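Long-range contact in uncharacterized protein BAD_0989 (Bifidobacterium adolescentis ATCC 15703, PDB 3CYM), which is uncharacterized but probably acts as a ribonuclease D-like 3'-5' exonuclease on nucleic acids: residues A43-R47 / Q103-F108. Residues are numbered along the deposited sequence; the frame is centred on the assembly and turned at random.
Sequences ADAER and QDLPGF. With NA (sodium ion), chain B; NA (sodium ion), chain C.
Arg-47 sets CG between its own backbone N and carbonyl carbon (chi1 55°), and a second bend at chi3 folds the chain back along strand 40-47 to meet Asp-104. With CG anti to the carbonyl carbon (chi1 -56°), Asp-104 carries its carboxylate off helix 101-111 toward the strand, where OD1 reaches the arginine and OD2 the metal side. Their salt bridge runs from NH1 of Arg-47 to OD1 of Asp-104 at 2.5 Å, very short and practically straight; OD1 sits at the guanidinium edge, although the two flat groups are turned 42° apart. Over one guanidinium face lies the carbonyl O of Gln-103, and a water accepts a weak bond from NH1 while donating to the backbone O of Asp-104. The other carboxylate oxygen, OD2 of Asp-104, lies 2.9 Å from OD1 of Asp-44, both acceptors, close without a hydrogen bond. A sodium ion bound by OD1 of Asp-44 at 2.8 Å lies beside them. This illustrates how the RNase H-like exonuclease fold gathers acidic groups around metal: a central strand supplies Asp-44 and Glu-46, whose OD2 and OE2 both bind the other sodium, at 2.7 Å each, with Asp-172 from helix 163-174 completing its protein ligands, while helix 101-111 crosses the strand nearly at right angles. Replacing Arg-47 by an alanine removes the guanidinium, which is likely to leave OD1 of Asp-104 without its cationic mate and the carboxylate freer to turn beside the sodium. Further along the helix, Phe-108 directs its ring edge at the backbone O of Asp-44, 3.5 Å from CZ. Its CE1 packs against CB of Ala-43 and its CE2 against CB of Ala-45, and Trp-96 of the adjoining strand meets the same ring edge-to-face.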
ATOM      1  N   ALA A  43      -4.783  15.257   4.510  1.00 10.09           N
ATOM      2  CA  ALA A  43      -4.549  14.091   5.372  1.00  8.32           C
ATOM      3  C   ALA A  43      -3.351  13.239   4.957  1.00 13.02           C
ATOM      4  O   ALA A  43      -2.968  13.224   3.789  1.00 15.76           O
ATOM      5  CB  ALA A  43      -5.793  13.230   5.455  1.00 11.35           C
ATOM      6  N   ASP A  44      -2.766  12.543   5.932  1.00 11.56           N
ATOM      7  CA  ASP A  44      -1.708  11.549   5.698  1.00 14.61           C
ATOM      8  C   ASP A  44      -1.518  10.668   6.934  1.00 13.94           C
ATOM      9  O   ASP A  44      -2.102  10.935   7.987  1.00 14.08           O
ATOM     10  CB  ASP A  44      -0.380  12.234   5.341  1.00 14.87           C
ATOM     11  CG  ASP A  44       0.504  11.373   4.484  1.00 15.69           C
ATOM     12  OD1 ASP A  44       0.074  10.280   4.071  1.00 17.16           O
ATOM     13  OD2 ASP A  44       1.657  11.763   4.220  1.00 25.72           O
ATOM     14  N   ALA A  45      -0.696   9.625   6.808  1.00 13.59           N
ATOM     15  CA  ALA A  45      -0.380   8.745   7.928  1.00 11.42           C
ATOM     16  C   ALA A  45       0.999   8.141   7.770  1.00 15.55           C
ATOM     17  O   ALA A  45       1.449   7.869   6.657  1.00 15.65           O
ATOM     18  CB  ALA A  45      -1.413   7.644   8.058  1.00 15.85           C
ATOM     19  N   GLU A  46       1.662   7.917   8.898  1.00 17.68           N
ATOM     20  CA  GLU A  46       2.944   7.234   8.900  1.00 18.53           C
ATOM     21  C   GLU A  46       2.841   5.871   9.566  1.00 17.53           C
ATOM     22  O   GLU A  46       2.105   5.697  10.535  1.00 16.83           O
ATOM     23  CB  GLU A  46       4.014   8.073   9.597  1.00 15.83           C
ATOM     24  CG  GLU A  46       4.243   9.474   9.005  1.00 23.90           C
ATOM     25  CD  GLU A  46       4.483   9.476   7.501  1.00 21.42           C
ATOM     26  OE1 GLU A  46       5.292   8.671   7.007  1.00 26.40           O
ATOM     27  OE2 GLU A  46       3.860  10.298   6.789  1.00 24.95           O
ATOM     28  N   ARG A  47       3.592   4.911   9.039  1.00 19.29           N
ATOM     29  CA  ARG A  47       3.644   3.578   9.624  1.00 19.62           C
ATOM     30  C   ARG A  47       5.076   3.059   9.746  1.00 20.77           C
ATOM     31  O   ARG A  47       5.970   3.469   9.009  1.00 19.72           O
ATOM     32  CB  ARG A  47       2.740   2.601   8.870  1.00 18.22           C
ATOM     33  CG  ARG A  47       2.987   2.503   7.389  1.00 28.63           C
ATOM     34  CD  ARG A  47       1.758   1.933   6.686  1.00 35.34           C
ATOM     35  NE  ARG A  47       0.627   2.850   6.788  1.00 35.68           N
ATOM     36  CZ  ARG A  47       0.327   3.788   5.893  1.00 33.85           C
ATOM     37  NH1 ARG A  47      -0.718   4.571   6.095  1.00 30.87           N
ATOM     38  NH2 ARG A  47       1.055   3.943   4.794  1.00 23.27           N
ATOM     39  N   GLN A 103      -3.385   3.615   0.231  1.00 23.17           N
ATOM     40  CA  GLN A 103      -2.414   3.383   1.298  1.00 25.52           C
ATOM     41  C   GLN A 103      -2.919   3.734   2.703  1.00 22.52           C
ATOM     42  O   GLN A 103      -2.700   2.969   3.638  1.00 25.81           O
ATOM     43  CB  GLN A 103      -1.108   4.127   1.003  1.00 25.24           C
ATOM     44  CG  GLN A 103       0.090   3.231   0.656  1.00 37.44           C
ATOM     45  CD  GLN A 103      -0.210   2.168  -0.398  1.00 46.39           C
ATOM     46  OE1 GLN A 103      -0.096   0.971  -0.128  1.00 48.66           O
ATOM     47  NE2 GLN A 103      -0.588   2.598  -1.601  1.00 48.32           N
ATOM     48  N   ASP A 104      -3.583   4.883   2.851  1.00 21.63           N
ATOM     49  CA  ASP A 104      -3.977   5.369   4.180  1.00 23.71           C
ATOM     50  C   ASP A 104      -5.433   5.149   4.578  1.00 21.18           C
ATOM     51  O   ASP A 104      -5.764   5.233   5.762  1.00 28.18           O
ATOM     52  CB  ASP A 104      -3.644   6.852   4.354  1.00 26.35           C
ATOM     53  CG  ASP A 104      -2.187   7.155   4.113  1.00 30.66           C
ATOM     54  OD1 ASP A 104      -1.315   6.316   4.432  1.00 28.00           O
ATOM     55  OD2 ASP A 104      -1.904   8.251   3.587  1.00 34.68           O
ATOM     56  N   LEU A 105      -6.301   4.889   3.610  1.00 17.23           N
ATOM     57  CA  LEU A 105      -7.713   4.661   3.921  1.00 15.24           C
ATOM     58  C   LEU A 105      -8.010   3.425   4.790  1.00 18.45           C
ATOM     59  O   LEU A 105      -8.900   3.497   5.641  1.00 22.56           O
ATOM     60  CB  LEU A 105      -8.591   4.692   2.660  1.00 12.82           C
ATOM     61  CG  LEU A 105      -8.867   6.046   1.981  1.00 11.53           C
ATOM     62  CD1 LEU A 105      -9.443   5.823   0.597  1.00  6.84           C
ATOM     63  CD2 LEU A 105      -9.777   6.964   2.784  1.00 16.68           C
ATOM     64  N   PRO A 106      -7.289   2.290   4.588  1.00 17.95           N
ATOM     65  CA  PRO A 106      -7.572   1.171   5.499  1.00 18.44           C
ATOM     66  C   PRO A 106      -7.265   1.459   6.969  1.00 20.75           C
ATOM     67  O   PRO A 106      -8.043   1.067   7.848  1.00 22.13           O
ATOM     68  CB  PRO A 106      -6.663   0.054   4.973  1.00 19.88           C
ATOM     69  CG  PRO A 106      -6.403   0.408   3.560  1.00 17.96           C
ATOM     70  CD  PRO A 106      -6.295   1.897   3.571  1.00 16.15           C
ATOM     71  N   GLY A 107      -6.161   2.166   7.216  1.00 20.63           N
ATOM     72  CA  GLY A 107      -5.746   2.544   8.565  1.00 22.90           C
ATOM     73  C   GLY A 107      -6.661   3.563   9.210  1.00 21.79           C
ATOM     74  O   GLY A 107      -6.944   3.461  10.399  1.00 26.37           O
ATOM     75  N   PHE A 108      -7.114   4.544   8.426  1.00 23.01           N
ATOM     76  CA  PHE A 108      -8.104   5.532   8.874  1.00 20.30           C
ATOM     77  C   PHE A 108      -9.427   4.869   9.243  1.00 21.74           C
ATOM     78  O   PHE A 108     -10.008   5.183  10.279  1.00 27.21           O
ATOM     79  CB  PHE A 108      -8.371   6.597   7.801  1.00 16.07           C
ATOM     80  CG  PHE A 108      -7.227   7.554   7.569  1.00 21.63           C
ATOM     81  CD1 PHE A 108      -7.095   8.194   6.351  1.00 17.14           C
ATOM     82  CD2 PHE A 108      -6.284   7.817   8.558  1.00 20.46           C
ATOM     83  CE1 PHE A 108      -6.051   9.076   6.122  1.00 19.83           C
ATOM     84  CE2 PHE A 108      -5.243   8.704   8.338  1.00 21.73           C
ATOM     85  CZ  PHE A 108      -5.127   9.331   7.116  1.00 19.99           C
TER
HETATM   86 NA    NA B 501       3.888  10.318   4.120  1.00 14.97          NA
HETATM   87 NA    NA C 502       0.986   8.070   2.696  1.00 27.78          NA
HETATM   88  O   HOH W   1       2.969   8.185   4.540  1.00 15.80           O
HETATM   89  O   HOH W   2       6.018   9.046   4.179  1.00 21.33           O
HETATM   90  O   HOH W   3      -3.629   4.958   7.478  1.00 29.69           O
HETATM   91  O   HOH W   4      -0.819   9.639   1.701  1.00 34.21           O
HETATM   92  O   HOH W   5       2.657   9.789   2.178  1.00 47.13           O
HETATM   93  O   HOH W   6       0.129   7.058   0.678  1.00 23.73           O